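Putative metallopeptidase (Shewanella baltica OS155, PDB 3IEH) is a zinc-binding protein of the peptidase M14 family that probably acts as a metallocarboxypeptidase-like hydrolase. Local coordinates at residues A[5-10]-A[118-123]; A[25-30]-A[82-87]; A[66-71]-A[100-105]; A[126-131]-A[229-234]; A[167-172]-A[258-263]. All coordinates share one frame; numbering follows the deposited sequence.

Contact 1. Residues A[5-10]-A[118-123]; sequences RSPFES and HRFNKY
P7 points CB at the face of F120, 3.3 Å from the ring centre and almost on the ring normal, a CH-pi contact. The same proline anchors the two loops through its backbone: F120 N donates to P7 O at 3.2 Å in a nearly straight bond (172°) that lies in the carbonyl plane. The ring of F8 turns its edge to the face of H118 in a T-shaped stack, centroids 5.1 Å apart and planes at 81°, with F8 CD1 reaching the imidazole near its rim. With H118 CG between its backbone N and carbonyl carbon (chi1 67°), the imidazole turns this face to F8, and a weak hydrogen bond from H118 ND1 to F120 O ties it to its own backbone. The N-terminal arm, a type I turn from S6 to E9 with an ST turn at S6, is thereby laid over the loop that follows helix 111-116. The contact is looser around the exposed E9 and S10. There a water accepts from the backbone R119 N and donates to E9 O (2.6 Å) and S6 O, while the R119 guanidinium leaves the arm for a salt bridge with E78, near the zinc.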
# COMPACT_ATOMS: atom_id res chain seq x y z
N ARG A 5 -14.96 -14.72 1.35
CA ARG A 5 -14.31 -15.19 2.62
C ARG A 5 -14.49 -14.23 3.83
O ARG A 5 -14.49 -13.00 3.68
N SER A 6 -14.63 -14.81 5.03
CA SER A 6 -14.87 -14.02 6.24
C SER A 6 -13.72 -13.05 6.46
O SER A 6 -12.56 -13.46 6.41
CB SER A 6 -15.08 -14.90 7.49
OG SER A 6 -15.07 -14.13 8.72
N PRO A 7 -14.03 -11.76 6.71
CA PRO A 7 -13.05 -10.72 7.07
C PRO A 7 -12.39 -10.90 8.48
O PRO A 7 -11.58 -10.05 8.91
CB PRO A 7 -13.91 -9.45 7.06
CG PRO A 7 -15.23 -9.91 7.56
CD PRO A 7 -15.41 -11.24 6.82
N PHE A 8 -12.77 -11.94 9.20
CA PHE A 8 -12.02 -12.36 10.41
C PHE A 8 -11.27 -13.70 10.23
O PHE A 8 -10.66 -14.21 11.17
CB PHE A 8 -12.95 -12.50 11.61
CG PHE A 8 -13.51 -11.20 12.10
CD1 PHE A 8 -12.65 -10.17 12.51
CD2 PHE A 8 -14.87 -11.01 12.19
CE1 PHE A 8 -13.16 -8.99 12.97
CE2 PHE A 8 -15.39 -9.83 12.70
CZ PHE A 8 -14.54 -8.83 13.09
N GLU A 9 -11.35 -14.31 9.05
CA GLU A 9 -10.58 -15.52 8.81
C GLU A 9 -9.09 -15.15 8.80
O GLU A 9 -8.64 -14.17 8.17
CB GLU A 9 -10.97 -16.20 7.52
CG GLU A 9 -10.22 -17.48 7.31
CD GLU A 9 -10.74 -18.29 6.16
OE1 GLU A 9 -11.60 -17.77 5.39
OE2 GLU A 9 -10.28 -19.45 6.03
N SER A 10 -8.33 -15.98 9.49
CA SER A 10 -6.95 -15.75 9.76
C SER A 10 -6.07 -16.51 8.76
O SER A 10 -6.22 -17.73 8.58
CB SER A 10 -6.66 -16.18 11.20
OG SER A 10 -5.30 -15.97 11.51
N HIS A 118 -5.91 -11.28 9.79
CA HIS A 118 -7.20 -11.08 9.13
C HIS A 118 -7.44 -9.66 8.61
O HIS A 118 -6.84 -8.68 9.05
CB HIS A 118 -8.40 -11.65 9.92
CG HIS A 118 -8.70 -10.96 11.23
ND1 HIS A 118 -8.87 -9.60 11.34
CD2 HIS A 118 -8.91 -11.48 12.46
CE1 HIS A 118 -9.14 -9.30 12.61
NE2 HIS A 118 -9.18 -10.42 13.30
N ARG A 119 -8.32 -9.62 7.62
CA ARG A 119 -8.60 -8.43 6.84
C ARG A 119 -9.00 -7.20 7.64
O ARG A 119 -8.42 -6.11 7.49
CB ARG A 119 -9.74 -8.80 5.88
CG ARG A 119 -10.07 -7.78 4.90
CD ARG A 119 -11.06 -8.35 3.92
NE ARG A 119 -11.19 -7.45 2.80
CZ ARG A 119 -10.35 -7.42 1.77
NH1 ARG A 119 -9.31 -8.23 1.73
NH2 ARG A 119 -10.56 -6.55 0.78
N PHE A 120 -10.02 -7.34 8.45
CA PHE A 120 -10.48 -6.23 9.27
C PHE A 120 -9.54 -6.00 10.46
O PHE A 120 -8.73 -6.89 10.83
CB PHE A 120 -11.93 -6.50 9.75
CG PHE A 120 -13.00 -6.32 8.67
CD1 PHE A 120 -12.66 -6.05 7.33
CD2 PHE A 120 -14.33 -6.48 8.98
CE1 PHE A 120 -13.64 -5.89 6.38
CE2 PHE A 120 -15.33 -6.34 8.01
CZ PHE A 120 -14.98 -6.05 6.71
N ASN A 121 -9.63 -4.80 11.03
CA ASN A 121 -8.96 -4.55 12.28
C ASN A 121 -9.73 -5.38 13.30
O ASN A 121 -10.76 -6.02 12.96
CB ASN A 121 -8.88 -3.05 12.62
CG ASN A 121 -10.24 -2.38 12.86
OD1 ASN A 121 -11.26 -3.03 13.11
ND2 ASN A 121 -10.24 -1.05 12.82
N LYS A 122 -9.26 -5.41 14.53
CA LYS A 122 -9.96 -6.22 15.53
C LYS A 122 -11.32 -5.67 15.92
O LYS A 122 -12.02 -6.36 16.62
CB LYS A 122 -9.15 -6.39 16.80
CG LYS A 122 -9.02 -5.14 17.63
CD LYS A 122 -8.10 -5.44 18.76
CE LYS A 122 -8.09 -4.40 19.84
NZ LYS A 122 -7.17 -4.96 20.87
N TYR A 123 -11.68 -4.44 15.53
CA TYR A 123 -13.04 -3.92 15.85
C TYR A 123 -14.09 -4.19 14.75
O TYR A 123 -15.20 -3.67 14.82
CB TYR A 123 -12.97 -2.42 16.08
CG TYR A 123 -11.91 -2.01 17.07
CD1 TYR A 123 -11.99 -2.40 18.40
CD2 TYR A 123 -10.85 -1.19 16.69
CE1 TYR A 123 -11.02 -2.03 19.30
CE2 TYR A 123 -9.89 -0.81 17.60
CZ TYR A 123 -9.98 -1.23 18.90
OH TYR A 123 -9.01 -0.84 19.79
O HOH W 1 -9.60 -12.33 6.64

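Contact 2. Residues A[25-30]-A[82-87]; sequences IDNFYL and GPWGLL
F28 and W84 form the aromatic centre of this helix pair. The F28 ring presents its edge to the six-membered ring of W84 in a T-shaped stack, centroids 5.3 Å apart and planes at 84°, with F28 CD1 poised over the indole. F28 CG is anti to the backbone N (chi1 175°), which carries the ring across toward helix 81-91, and the two side chains run antiparallel alongside each other, so that W84 CH2 lies 3.6 Å from F28 CA. F114 of helix 111-116 also meets both rings.

Aliphatic packing completes the surroundings of the phenyl ring. L87 CD1 approaches F28 CD1 at 3.5 Å, and P83 CB touches F28 CE1 at 3.6 Å, the pyrrolidine crossing the phenylalanine at about a right angle. Replacing W84 by an alanine would probably open a gap beneath the F28 edge and leave S22 O without its indole donor.

Polar atoms take part by contact alone, and no hydrogen bond joins the two segments. P83 O lies in the plane of the F28 ring at its edge, 3.5 Å from F28 CE1, and the amide N27 ND2 comes within 3.9 Å of W84 CH2. W84 NE1 is satisfied by S22 O.

The short axes run 11.0 Å apart at a crossing angle of 31°, a separation bridged by large side chains. This is the packing of two roughly parallel helices through a buried edge-to-face aromatic pair flanked by L87 and P83, here joining the N-terminal helix 25-39 to the helix of a beta-alpha-beta unit in the M14 domain.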
# COMPACT_ATOMS: atom_id res chain seq x y z
N ILE A 25 4.21 -9.61 14.12
CA ILE A 25 4.26 -8.16 14.11
C ILE A 25 5.42 -7.59 14.98
O ILE A 25 5.93 -6.51 14.68
CB ILE A 25 2.89 -7.57 14.54
CG1 ILE A 25 2.73 -6.13 14.04
CG2 ILE A 25 2.67 -7.69 16.07
CD1 ILE A 25 1.38 -5.53 14.35
N ASP A 26 5.82 -8.32 16.02
CA ASP A 26 6.93 -7.89 16.88
C ASP A 26 8.22 -7.87 16.07
O ASP A 26 8.97 -6.89 16.09
CB ASP A 26 7.10 -8.80 18.12
CG ASP A 26 5.96 -8.63 19.14
OD1 ASP A 26 5.44 -7.50 19.27
OD2 ASP A 26 5.60 -9.63 19.82
N ASN A 27 8.47 -8.97 15.37
CA ASN A 27 9.63 -9.04 14.50
C ASN A 27 9.52 -8.01 13.36
O ASN A 27 10.51 -7.36 13.01
CB ASN A 27 9.80 -10.47 13.97
CG ASN A 27 11.07 -10.63 13.18
OD1 ASN A 27 12.14 -10.17 13.61
ND2 ASN A 27 10.98 -11.27 12.00
N PHE A 28 8.32 -7.83 12.82
CA PHE A 28 8.08 -6.84 11.77
C PHE A 28 8.58 -5.47 12.19
O PHE A 28 9.37 -4.83 11.49
CB PHE A 28 6.59 -6.77 11.35
CG PHE A 28 6.31 -5.68 10.35
CD1 PHE A 28 6.54 -5.88 9.01
CD2 PHE A 28 5.87 -4.46 10.77
CE1 PHE A 28 6.33 -4.88 8.11
CE2 PHE A 28 5.67 -3.46 9.87
CZ PHE A 28 5.91 -3.66 8.54
N TYR A 29 8.13 -5.02 13.35
CA TYR A 29 8.51 -3.70 13.85
C TYR A 29 9.99 -3.54 14.23
O TYR A 29 10.54 -2.45 14.08
CB TYR A 29 7.68 -3.33 15.07
CG TYR A 29 6.26 -2.93 14.75
CD1 TYR A 29 5.98 -1.97 13.79
CD2 TYR A 29 5.20 -3.47 15.45
CE1 TYR A 29 4.67 -1.57 13.53
CE2 TYR A 29 3.91 -3.08 15.20
CZ TYR A 29 3.64 -2.14 14.24
OH TYR A 29 2.32 -1.78 14.00
N LEU A 30 10.60 -4.60 14.75
CA LEU A 30 12.04 -4.62 15.06
C LEU A 30 12.85 -4.33 13.80
O LEU A 30 13.72 -3.50 13.81
CB LEU A 30 12.43 -5.97 15.66
CG LEU A 30 13.92 -6.25 15.90
CD1 LEU A 30 14.53 -5.17 16.77
CD2 LEU A 30 14.13 -7.62 16.54
N GLY A 82 2.45 -7.36 1.46
CA GLY A 82 2.65 -5.90 1.28
C GLY A 82 3.67 -5.29 2.24
O GLY A 82 4.74 -4.85 1.82
N PRO A 83 3.35 -5.27 3.56
CA PRO A 83 4.27 -4.83 4.61
C PRO A 83 5.64 -5.53 4.57
O PRO A 83 6.67 -4.84 4.59
CB PRO A 83 3.55 -5.22 5.89
CG PRO A 83 2.05 -5.16 5.51
CD PRO A 83 2.00 -5.58 4.08
N TRP A 84 5.66 -6.87 4.51
CA TRP A 84 6.96 -7.59 4.47
C TRP A 84 7.71 -7.28 3.17
O TRP A 84 8.95 -7.21 3.14
CB TRP A 84 6.81 -9.11 4.67
CG TRP A 84 6.34 -9.49 6.06
CD1 TRP A 84 5.07 -9.84 6.43
CD2 TRP A 84 7.12 -9.55 7.27
NE1 TRP A 84 5.02 -10.13 7.77
CE2 TRP A 84 6.27 -9.96 8.31
CE3 TRP A 84 8.47 -9.33 7.56
CZ2 TRP A 84 6.72 -10.12 9.62
CZ3 TRP A 84 8.91 -9.50 8.87
CH2 TRP A 84 8.03 -9.87 9.88
N GLY A 85 6.94 -7.10 2.10
CA GLY A 85 7.50 -6.64 0.84
C GLY A 85 8.17 -5.29 0.98
O GLY A 85 9.21 -5.06 0.38
N LEU A 86 7.58 -4.41 1.78
CA LEU A 86 8.18 -3.08 2.03
C LEU A 86 9.47 -3.23 2.81
O LEU A 86 10.44 -2.53 2.53
CB LEU A 86 7.22 -2.15 2.77
CG LEU A 86 7.64 -0.68 2.88
CD1 LEU A 86 8.27 -0.11 1.59
CD2 LEU A 86 6.43 0.18 3.29
N LEU A 87 9.50 -4.16 3.77
CA LEU A 87 10.73 -4.39 4.53
C LEU A 87 11.82 -4.89 3.59
O LEU A 87 12.96 -4.48 3.71
CB LEU A 87 10.54 -5.41 5.67
CG LEU A 87 10.02 -4.90 7.01
CD1 LEU A 87 9.84 -6.08 8.02
CD2 LEU A 87 10.98 -3.83 7.57

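Contact 3. Residues A[66-71]-A[100-105]; sequences LPSLLI and RVNLSL
Strands 68-71 and 102-105 run parallel, their axes 4.9 Å apart at closest, and four backbone hydrogen bonds join them: N102 N to P67 O, L69 N to N102 O, S104 N to L69 O (2.9 Å) and I71 N to S104 O. Just before the strands begin, L66 crosses N102 at about a right angle. Its CD1 comes 3.6 Å from N102 OD1, and its CD2 reaches R100 O at 3.3 Å. N102 CG is anti to the carbonyl carbon (chi1 -57°), which lays the amide against the side chain of L66, while N102 ND2 gives its hydrogen bond to K63 O. With helix 81-91 between them in the chain, the two strands form a beta-alpha-beta unit and are neighbours in the mixed central sheet of the M14 domain. On the face carrying L69, L103, I71 and L105, apolar groups meet: I71 CB touches L105 CD2 at 3.9 Å, and I71 CG1 lies 4.2 Å from L103 CD1. Helix 253-271 covers part of this face, with L268 against L69 and L103. The face of S68, N102, L70 and S104 is more polar. There L70 CD1 packs 3.9 Å from S104 CB, and S104 OG bonds to Q58 NE2.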
# COMPACT_ATOMS: atom_id res chain seq x y z
N LEU A 66 12.26 17.44 -6.25
CA LEU A 66 12.03 16.01 -6.33
C LEU A 66 10.55 15.69 -6.19
O LEU A 66 9.79 16.48 -5.62
CB LEU A 66 12.82 15.27 -5.26
CG LEU A 66 14.36 15.35 -5.31
CD1 LEU A 66 14.99 14.64 -4.08
CD2 LEU A 66 14.96 14.74 -6.62
N PRO A 67 10.12 14.54 -6.73
CA PRO A 67 8.72 14.15 -6.58
C PRO A 67 8.42 13.64 -5.16
O PRO A 67 9.29 13.05 -4.53
CB PRO A 67 8.53 13.03 -7.60
CG PRO A 67 9.92 12.51 -7.89
CD PRO A 67 10.88 13.63 -7.61
N SER A 68 7.21 13.88 -4.66
CA SER A 68 6.82 13.42 -3.35
C SER A 68 5.88 12.27 -3.59
O SER A 68 4.83 12.44 -4.24
CB SER A 68 6.19 14.54 -2.55
OG SER A 68 7.11 15.64 -2.46
N LEU A 69 6.32 11.10 -3.15
CA LEU A 69 5.71 9.81 -3.40
C LEU A 69 5.42 9.06 -2.08
O LEU A 69 6.23 9.08 -1.14
CB LEU A 69 6.63 8.97 -4.28
CG LEU A 69 6.95 9.56 -5.68
CD1 LEU A 69 7.94 8.67 -6.43
CD2 LEU A 69 5.68 9.77 -6.50
N LEU A 70 4.25 8.43 -2.03
CA LEU A 70 3.77 7.71 -0.86
C LEU A 70 3.53 6.25 -1.20
O LEU A 70 2.85 5.95 -2.18
CB LEU A 70 2.43 8.32 -0.39
CG LEU A 70 1.73 7.65 0.81
CD1 LEU A 70 2.58 7.75 2.04
CD2 LEU A 70 0.36 8.19 1.07
N ILE A 71 4.11 5.34 -0.41
CA ILE A 71 3.80 3.92 -0.54
C ILE A 71 3.14 3.48 0.76
O ILE A 71 3.65 3.74 1.86
CB ILE A 71 5.04 3.04 -0.79
CG1 ILE A 71 5.85 3.55 -2.00
CG2 ILE A 71 4.58 1.56 -0.97
CD1 ILE A 71 7.06 2.70 -2.33
N ARG A 100 16.83 11.11 -5.04
CA ARG A 100 16.02 10.93 -6.24
C ARG A 100 14.53 11.24 -5.97
O ARG A 100 13.79 11.68 -6.87
CB ARG A 100 16.18 9.48 -6.78
CG ARG A 100 15.18 9.09 -7.91
CD ARG A 100 14.80 7.59 -7.99
NE ARG A 100 15.57 6.82 -8.97
CZ ARG A 100 15.45 6.92 -10.30
NH1 ARG A 100 14.60 7.78 -10.86
NH2 ARG A 100 16.20 6.15 -11.09
N VAL A 101 14.09 10.99 -4.73
CA VAL A 101 12.69 11.13 -4.31
C VAL A 101 12.56 11.59 -2.85
O VAL A 101 13.43 11.35 -2.01
CB VAL A 101 11.95 9.78 -4.42
CG1 VAL A 101 12.09 9.21 -5.81
CG2 VAL A 101 12.48 8.78 -3.40
N ASN A 102 11.45 12.26 -2.57
CA ASN A 102 11.02 12.57 -1.23
C ASN A 102 10.01 11.46 -0.89
O ASN A 102 8.83 11.56 -1.27
CB ASN A 102 10.34 13.91 -1.19
CG ASN A 102 11.21 15.06 -1.72
OD1 ASN A 102 12.44 15.09 -1.56
ND2 ASN A 102 10.57 16.02 -2.35
N LEU A 103 10.47 10.39 -0.21
CA LEU A 103 9.64 9.22 0.07
C LEU A 103 8.96 9.28 1.43
O LEU A 103 9.60 9.57 2.45
CB LEU A 103 10.45 7.92 0.02
CG LEU A 103 9.64 6.61 0.05
CD1 LEU A 103 8.76 6.47 -1.19
CD2 LEU A 103 10.58 5.44 0.15
N SER A 104 7.67 8.97 1.43
CA SER A 104 6.86 8.87 2.63
C SER A 104 6.32 7.46 2.64
O SER A 104 6.05 6.91 1.57
CB SER A 104 5.73 9.91 2.61
OG SER A 104 6.24 11.25 2.65
N LEU A 105 6.22 6.85 3.81
CA LEU A 105 5.69 5.47 3.94
C LEU A 105 4.61 5.34 5.02
O LEU A 105 4.65 6.00 6.10
CB LEU A 105 6.81 4.49 4.29
CG LEU A 105 8.01 4.44 3.33
CD1 LEU A 105 9.16 3.67 4.01
CD2 LEU A 105 7.67 3.84 1.94

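Contact 4. Residues A[126-131]-A[229-234]; sequences NPNRGF and SFEACL
N128 is the first residue of 126-131 to meet the helix, and the type I turn from N126 to R129 brings it there. Within that turn N126 OD1 accepts from N128 N, an Asx turn, and also accepts a hydrogen bond from NE2 of the zinc ligand H76. N128 CG lies anti to the backbone N (chi1 -167°), which sends the amide to E231: N128 ND2 donates to E231 OE2 at 2.6 Å, 162° at the hydrogen, with the acceptor nearly in the amide plane. The backbone takes part as well, N128 O receiving a CA-H contact from S229, the N-cap whose OG caps A232 N and also hydrogen-bonds D227. Beyond G130, F131 lays one face against the helix start. F230 CB stands 4.1 Å from the ring centre, and the edge of F230 meets the F131 face in a T-shaped stack with planes at 68°. F131 CB packs 3.5 Å from C233 CB. A serine in place of F131 is likely to open a gap beside F230 and C233 and leave the helix start poorly covered. The short, nearly in-plane N128-E231 bond fixes amide and carboxylate relative to each other next to H170.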
# COMPACT_ATOMS: atom_id res chain seq x y z
N ASN A 126 -13.13 -1.94 8.23
CA ASN A 126 -12.30 -2.10 7.03
C ASN A 126 -11.52 -0.82 6.83
O ASN A 126 -12.07 0.18 6.35
CB ASN A 126 -13.16 -2.37 5.79
CG ASN A 126 -12.32 -2.56 4.51
OD1 ASN A 126 -11.09 -2.36 4.50
ND2 ASN A 126 -13.00 -2.93 3.43
N PRO A 127 -10.22 -0.84 7.18
CA PRO A 127 -9.49 0.42 7.17
C PRO A 127 -9.36 1.10 5.80
O PRO A 127 -9.08 2.28 5.75
CB PRO A 127 -8.13 0.03 7.74
CG PRO A 127 -8.38 -1.21 8.54
CD PRO A 127 -9.42 -1.93 7.76
N ASN A 128 -9.59 0.37 4.72
CA ASN A 128 -9.43 0.89 3.36
C ASN A 128 -10.68 1.53 2.76
O ASN A 128 -10.65 1.92 1.60
CB ASN A 128 -8.98 -0.25 2.45
CG ASN A 128 -8.48 0.23 1.07
OD1 ASN A 128 -8.68 -0.44 0.06
ND2 ASN A 128 -7.83 1.39 1.04
N ARG A 129 -11.78 1.63 3.49
CA ARG A 129 -12.97 2.30 2.97
C ARG A 129 -13.39 3.52 3.83
O ARG A 129 -12.73 3.86 4.84
CB ARG A 129 -14.12 1.28 2.81
CG ARG A 129 -14.78 0.84 4.12
CD ARG A 129 -15.89 -0.24 3.92
NE ARG A 129 -17.08 0.29 3.27
CZ ARG A 129 -18.12 -0.43 2.86
NH1 ARG A 129 -18.17 -1.75 3.02
NH2 ARG A 129 -19.15 0.18 2.29
N GLY A 130 -14.46 4.19 3.41
CA GLY A 130 -14.94 5.38 4.09
C GLY A 130 -14.18 6.66 3.81
O GLY A 130 -14.33 7.63 4.55
N PHE A 131 -13.36 6.72 2.77
CA PHE A 131 -12.73 7.98 2.39
C PHE A 131 -13.53 8.61 1.25
O PHE A 131 -13.30 8.31 0.08
CB PHE A 131 -11.29 7.78 1.95
CG PHE A 131 -10.45 7.05 2.94
CD1 PHE A 131 -10.40 5.67 2.93
CD2 PHE A 131 -9.70 7.76 3.89
CE1 PHE A 131 -9.61 4.97 3.85
CE2 PHE A 131 -8.92 7.10 4.83
CZ PHE A 131 -8.86 5.69 4.81
N SER A 229 -12.12 4.21 -1.43
CA SER A 229 -10.83 3.73 -0.91
C SER A 229 -9.84 4.87 -0.69
O SER A 229 -9.95 5.93 -1.28
CB SER A 229 -10.19 2.73 -1.87
OG SER A 229 -9.67 3.40 -3.01
N PHE A 230 -8.85 4.61 0.14
CA PHE A 230 -7.82 5.59 0.47
C PHE A 230 -7.15 6.15 -0.80
O PHE A 230 -7.00 7.36 -0.95
CB PHE A 230 -6.81 4.90 1.39
CG PHE A 230 -5.62 5.73 1.76
CD1 PHE A 230 -5.75 6.79 2.66
CD2 PHE A 230 -4.36 5.44 1.25
CE1 PHE A 230 -4.64 7.56 3.04
CE2 PHE A 230 -3.23 6.19 1.63
CZ PHE A 230 -3.37 7.26 2.53
N GLU A 231 -6.76 5.25 -1.70
CA GLU A 231 -6.10 5.60 -2.97
C GLU A 231 -6.98 6.49 -3.84
O GLU A 231 -6.54 7.56 -4.29
CB GLU A 231 -5.79 4.33 -3.78
CG GLU A 231 -5.37 3.07 -2.97
CD GLU A 231 -6.51 2.16 -2.43
OE1 GLU A 231 -7.30 1.59 -3.23
OE2 GLU A 231 -6.56 1.96 -1.21
N ALA A 232 -8.21 6.05 -4.12
CA ALA A 232 -9.11 6.85 -5.02
C ALA A 232 -9.31 8.25 -4.44
O ALA A 232 -9.27 9.26 -5.14
CB ALA A 232 -10.52 6.14 -5.29
N CYS A 233 -9.48 8.30 -3.13
CA CYS A 233 -9.68 9.55 -2.43
C CYS A 233 -8.49 10.51 -2.57
O CYS A 233 -8.67 11.71 -2.81
CB CYS A 233 -9.96 9.27 -0.97
SG CYS A 233 -10.47 10.78 -0.09
N LEU A 234 -7.28 9.97 -2.40
CA LEU A 234 -6.06 10.75 -2.53
C LEU A 234 -5.85 11.19 -3.98
O LEU A 234 -5.38 12.31 -4.22
CB LEU A 234 -4.85 9.97 -2.03
CG LEU A 234 -4.66 9.88 -0.52
CD1 LEU A 234 -3.46 9.01 -0.21
CD2 LEU A 234 -4.49 11.30 0.06

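Contact 5. Residues A[167-172]-A[258-263]; sequences LTCHED and LANSAA. With ZN (zinc ion), chain B.
The zinc site of this M14 domain draws one ligand from strand 165-172, whose other side rests on helix 253-271. On that side C169 and N260 meet, C169 CB lying 3.5 Å from N260 OD1. Their CA atoms are 6.8 Å apart, the nearest pair of the two segments. N260 CG is anti to the carbonyl carbon (chi1 -84°), which directs the amide at the strand, and N260 ND2 is held by R256 O. Further along, L167 CD2 comes within 4.0 Å of A263 O. Strand and helix run nearly antiparallel, with axes at 161° and 9.8 Å apart at closest, as in the alpha/beta layering of the zinc exopeptidase fold. No hydrogen bond crosses this layer. E171 OE2 stops 4.2 Å from N260 ND2, the carboxylate and amide planes almost perpendicular, and E171 is instead gripped by a salt bridge to R256 and hydrogen bonds to T247 and the backbone of A81. H170 points away from the helix: its ND1 binds zinc at 2.5 Å, alongside H76, E79 and a water 2.3 Å from the metal. Its other nitrogen, NE2, makes a weak hydrogen bond to T168 OG1, which also bonds S72.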
# COMPACT_ATOMS: atom_id res chain seq x y z
N LEU A 167 1.22 4.80 -4.29
CA LEU A 167 1.16 3.37 -4.52
C LEU A 167 0.66 2.77 -3.24
O LEU A 167 1.14 3.09 -2.16
CB LEU A 167 2.52 2.78 -4.88
CG LEU A 167 2.69 1.26 -4.76
CD1 LEU A 167 1.79 0.52 -5.70
CD2 LEU A 167 4.15 0.86 -4.99
N THR A 168 -0.32 1.89 -3.35
CA THR A 168 -0.76 1.12 -2.20
C THR A 168 -0.63 -0.37 -2.55
O THR A 168 -1.05 -0.79 -3.61
CB THR A 168 -2.19 1.51 -1.74
OG1 THR A 168 -2.43 0.89 -0.47
CG2 THR A 168 -3.24 1.05 -2.74
N CYS A 169 -0.01 -1.16 -1.66
CA CYS A 169 0.27 -2.57 -1.95
C CYS A 169 -0.66 -3.54 -1.23
O CYS A 169 -0.55 -3.76 -0.02
CB CYS A 169 1.71 -2.84 -1.62
SG CYS A 169 2.76 -1.84 -2.71
N HIS A 170 -1.58 -4.12 -2.00
CA HIS A 170 -2.59 -5.02 -1.47
C HIS A 170 -2.36 -6.41 -1.98
O HIS A 170 -1.47 -6.65 -2.83
CB HIS A 170 -3.97 -4.54 -1.88
CG HIS A 170 -4.41 -3.30 -1.16
ND1 HIS A 170 -5.36 -3.32 -0.17
CD2 HIS A 170 -3.99 -2.02 -1.24
CE1 HIS A 170 -5.54 -2.10 0.30
NE2 HIS A 170 -4.72 -1.30 -0.33
N GLU A 171 -3.11 -7.34 -1.42
CA GLU A 171 -3.11 -8.72 -1.89
C GLU A 171 -4.54 -9.23 -1.98
O GLU A 171 -5.41 -8.73 -1.30
CB GLU A 171 -2.31 -9.61 -0.97
CG GLU A 171 -0.89 -9.24 -0.77
CD GLU A 171 -0.06 -10.47 -0.46
OE1 GLU A 171 0.04 -10.81 0.72
OE2 GLU A 171 0.42 -11.16 -1.39
N ASP A 172 -4.76 -10.22 -2.82
CA ASP A 172 -6.08 -10.81 -3.01
C ASP A 172 -5.99 -12.30 -2.63
O ASP A 172 -5.41 -13.09 -3.37
CB ASP A 172 -6.53 -10.58 -4.47
CG ASP A 172 -7.95 -11.11 -4.78
OD1 ASP A 172 -8.58 -11.84 -3.98
OD2 ASP A 172 -8.42 -10.80 -5.88
N LEU A 258 8.66 -10.62 -2.75
CA LEU A 258 9.56 -10.15 -3.83
C LEU A 258 8.83 -9.38 -4.90
O LEU A 258 9.35 -8.38 -5.42
CB LEU A 258 10.32 -11.31 -4.47
CG LEU A 258 11.32 -12.02 -3.53
CD1 LEU A 258 11.96 -13.18 -4.25
CD2 LEU A 258 12.39 -11.09 -2.98
N ALA A 259 7.62 -9.82 -5.22
CA ALA A 259 6.76 -9.10 -6.21
C ALA A 259 6.38 -7.71 -5.72
O ALA A 259 6.38 -6.75 -6.49
CB ALA A 259 5.48 -9.92 -6.53
N ASN A 260 6.01 -7.63 -4.45
CA ASN A 260 5.65 -6.37 -3.80
C ASN A 260 6.84 -5.43 -3.77
O ASN A 260 6.70 -4.24 -4.03
CB ASN A 260 5.09 -6.65 -2.40
CG ASN A 260 3.59 -6.99 -2.43
OD1 ASN A 260 2.76 -6.10 -2.50
ND2 ASN A 260 3.25 -8.27 -2.38
N SER A 261 8.03 -5.97 -3.50
CA SER A 261 9.27 -5.20 -3.51
C SER A 261 9.61 -4.69 -4.93
O SER A 261 10.10 -3.58 -5.10
CB SER A 261 10.42 -6.06 -3.00
OG SER A 261 11.63 -5.32 -2.91
N ALA A 262 9.36 -5.53 -5.93
CA ALA A 262 9.63 -5.16 -7.30
C ALA A 262 8.68 -4.03 -7.73
O ALA A 262 9.12 -3.08 -8.36
CB ALA A 262 9.49 -6.37 -8.22
N ALA A 263 7.40 -4.14 -7.37
CA ALA A 263 6.40 -3.14 -7.72
C ALA A 263 6.71 -1.78 -7.12
O ALA A 263 6.53 -0.75 -7.78
CB ALA A 263 5.00 -3.58 -7.28
ZN ZN B . -6.78 -5.29 0.25
O HOH W 2 -7.74 -5.47 -1.84

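Overall arrangement
Contacts 3 and 5 share the central sheet, strand 68-73 lying beside strand 165-172, with L70 O and L167 N 2.9 Å apart in a probable hydrogen bond. Contact 2 packs onto both: L86 CD1 is 4.0 Å from L105 CD2 of contact 3, and G82 CA is 3.8 Å from N260 OD1 of contact 5. The zinc end of the sheet joins contacts 4 and 5, where N128 OD1 lies 3.6 Å from H170 CE1. Contact 1 touches contact 4 through F120 CE1 and N126 CB (3.6 Å), and R119 brings it about 4 Å from the metal. Contact 3, whose centre lies about 31 Å from that of contact 1, is on the opposite side of the chain's centre.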